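Local atomic coordinates of alpha,alpha-trehalose-phosphate synthase (UDP-forming) (Burkholderia vietnamiensis, PDB entry 5TVG), a protein that belongs to glycosyltransferase family 20, has the two-domain GT-B fold, and holds uridine-5'-diphosphate and a magnesium ion in this model. Residues K200-S204 with K229-Y233. Numbering follows the deposited sequence.
Sequences KRAFS and KVAAY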
loop_
_atom_site.group_PDB
_atom_site.type_symbol
_atom_site.label_atom_id
_atom_site.label_comp_id
_atom_site.label_asym_id
_atom_site.label_seq_id
_atom_site.Cartn_x
_atom_site.Cartn_y
_atom_site.Cartn_z
ATOM N N LYS A 200 12.451 -30.541 -19.094
ATOM C CA LYS A 200 12.106 -31.147 -20.383
ATOM C C LYS A 200 10.873 -32.028 -20.254
ATOM O O LYS A 200 10.067 -32.113 -21.188
ATOM C CB LYS A 200 13.299 -31.878 -20.983
ATOM C CG LYS A 200 13.679 -33.178 -20.385
ATOM C CD LYS A 200 14.637 -33.860 -21.349
ATOM C CE LYS A 200 15.342 -35.056 -20.721
ATOM N NZ LYS A 200 14.548 -36.285 -20.843
ATOM N N ARG A 201 10.698 -32.662 -19.100
ATOM C CA ARG A 201 9.491 -33.440 -18.851
ATOM C C ARG A 201 8.236 -32.564 -18.818
ATOM O O ARG A 201 7.173 -32.965 -19.311
ATOM C CB ARG A 201 9.640 -34.171 -17.530
ATOM C CG ARG A 201 8.713 -35.356 -17.378
ATOM C CD ARG A 201 9.141 -36.178 -16.187
ATOM N NE ARG A 201 8.529 -37.505 -16.212
ATOM C CZ ARG A 201 8.860 -38.512 -15.403
ATOM N NH1 ARG A 201 9.806 -38.354 -14.487
ATOM N NH2 ARG A 201 8.237 -39.675 -15.518
ATOM N N ALA A 202 8.325 -31.365 -18.243
ATOM C CA ALA A 202 7.154 -30.487 -18.262
ATOM C C ALA A 202 6.733 -30.196 -19.697
ATOM O O ALA A 202 5.544 -30.251 -20.036
ATOM C CB ALA A 202 7.452 -29.179 -17.515
ATOM N N PHE A 203 7.712 -29.934 -20.566
ATOM C CA PHE A 203 7.413 -29.696 -21.973
ATOM C C PHE A 203 6.789 -30.926 -22.626
ATOM O O PHE A 203 5.756 -30.828 -23.305
ATOM C CB PHE A 203 8.694 -29.319 -22.692
ATOM C CG PHE A 203 8.500 -28.954 -24.123
ATOM C CD1 PHE A 203 7.958 -27.715 -24.467
ATOM C CD2 PHE A 203 8.877 -29.831 -25.143
ATOM C CE1 PHE A 203 7.808 -27.343 -25.818
ATOM C CE2 PHE A 203 8.714 -29.468 -26.495
ATOM C CZ PHE A 203 8.182 -28.227 -26.827
ATOM N N SER A 204 7.377 -32.106 -22.390
ATOM C CA SER A 204 6.826 -33.332 -22.959
ATOM C C SER A 204 5.449 -33.613 -22.391
ATOM O O SER A 204 4.554 -34.058 -23.127
ATOM C CB SER A 204 7.752 -34.522 -22.675
ATOM O OG SER A 204 9.034 -34.264 -23.193
ATOM N N LYS A 229 14.177 -32.969 -31.068
ATOM C CA LYS A 229 14.961 -33.535 -29.982
ATOM C C LYS A 229 14.724 -32.707 -28.720
ATOM O O LYS A 229 14.921 -31.483 -28.723
ATOM C CB LYS A 229 16.443 -33.565 -30.352
ATOM C CG LYS A 229 17.320 -34.192 -29.272
ATOM C CD LYS A 229 18.812 -34.070 -29.603
ATOM C CE LYS A 229 19.700 -34.865 -28.630
ATOM N NZ LYS A 229 19.592 -36.322 -28.771
ATOM N N VAL A 230 14.264 -33.363 -27.658
ATOM C CA VAL A 230 14.005 -32.728 -26.368
ATOM C C VAL A 230 15.031 -33.274 -25.388
ATOM O O VAL A 230 15.077 -34.482 -25.135
ATOM C CB VAL A 230 12.567 -32.987 -25.897
ATOM C CG1 VAL A 230 12.330 -32.456 -24.481
ATOM C CG2 VAL A 230 11.588 -32.313 -26.874
ATOM N N ALA A 231 15.850 -32.394 -24.818
ATOM C CA ALA A 231 16.967 -32.879 -24.016
ATOM C C ALA A 231 17.311 -31.829 -22.973
ATOM O O ALA A 231 16.885 -30.678 -23.069
ATOM C CB ALA A 231 18.193 -33.212 -24.896
ATOM N N ALA A 232 18.084 -32.247 -21.967
ATOM C CA ALA A 232 18.558 -31.354 -20.923
ATOM C C ALA A 232 20.062 -31.136 -21.056
ATOM O O ALA A 232 20.828 -32.087 -21.252
ATOM C CB ALA A 232 18.223 -31.908 -19.518
ATOM N N TYR A 233 20.483 -29.888 -20.914
ATOM C CA TYR A 233 21.892 -29.500 -20.943
ATOM C C TYR A 233 22.112 -28.539 -19.784
ATOM O O TYR A 233 22.122 -27.316 -19.985
ATOM C CB TYR A 233 22.264 -28.795 -22.260
ATOM C CG TYR A 233 21.780 -29.455 -23.525
ATOM C CD1 TYR A 233 20.452 -29.351 -23.913
ATOM C CD2 TYR A 233 22.672 -30.099 -24.392
ATOM C CE1 TYR A 233 20.002 -29.941 -25.075
ATOM C CE2 TYR A 233 22.241 -30.653 -25.574
ATOM C CZ TYR A 233 20.914 -30.574 -25.921
ATOM O OH TYR A 233 20.469 -31.134 -27.094
#
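Lys200 O is gripped twice from Ser204, by the backbone N at 2.9 Å and by the hydroxyl OG at 3.1 Å. The contact packs helix 197-209 on strand 226-232 in the Rossmann-like domain of the GT-B fold that carries the mixed sheet. The hydroxyl donates from above the carbonyl plane, 37° out of it. The bond favours this rotation of the Ser204 side chain, and OG lies 4.0 Å from Val230 CG1. Segments 200-204 and 229-232 run roughly antiparallel, at 152°, and their axes come within 8.7 Å. No hydrogen bond joins the two segments. Val230 points at the helix and divides its two methyls. CG1 meets Lys200 CB at 3.7 Å as well as Ser204 OG. CG2 meets the Phe203 ring obliquely, 4.1 Å from CE2. With CG anti to the backbone N (chi1 -176°), the Phe203 ring extends toward the strand and reaches Val230. Phe167 meets this ring edge-to-face, and Val183 and Met186 of helix 179-186 also touch it. Strand 191-194 adds Phe194, which touches Phe203, Lys200 and Val230. The aliphatic chain of Lys200 lies across the strand backbone, bringing CD within 3.7 Å of Ala231 CA.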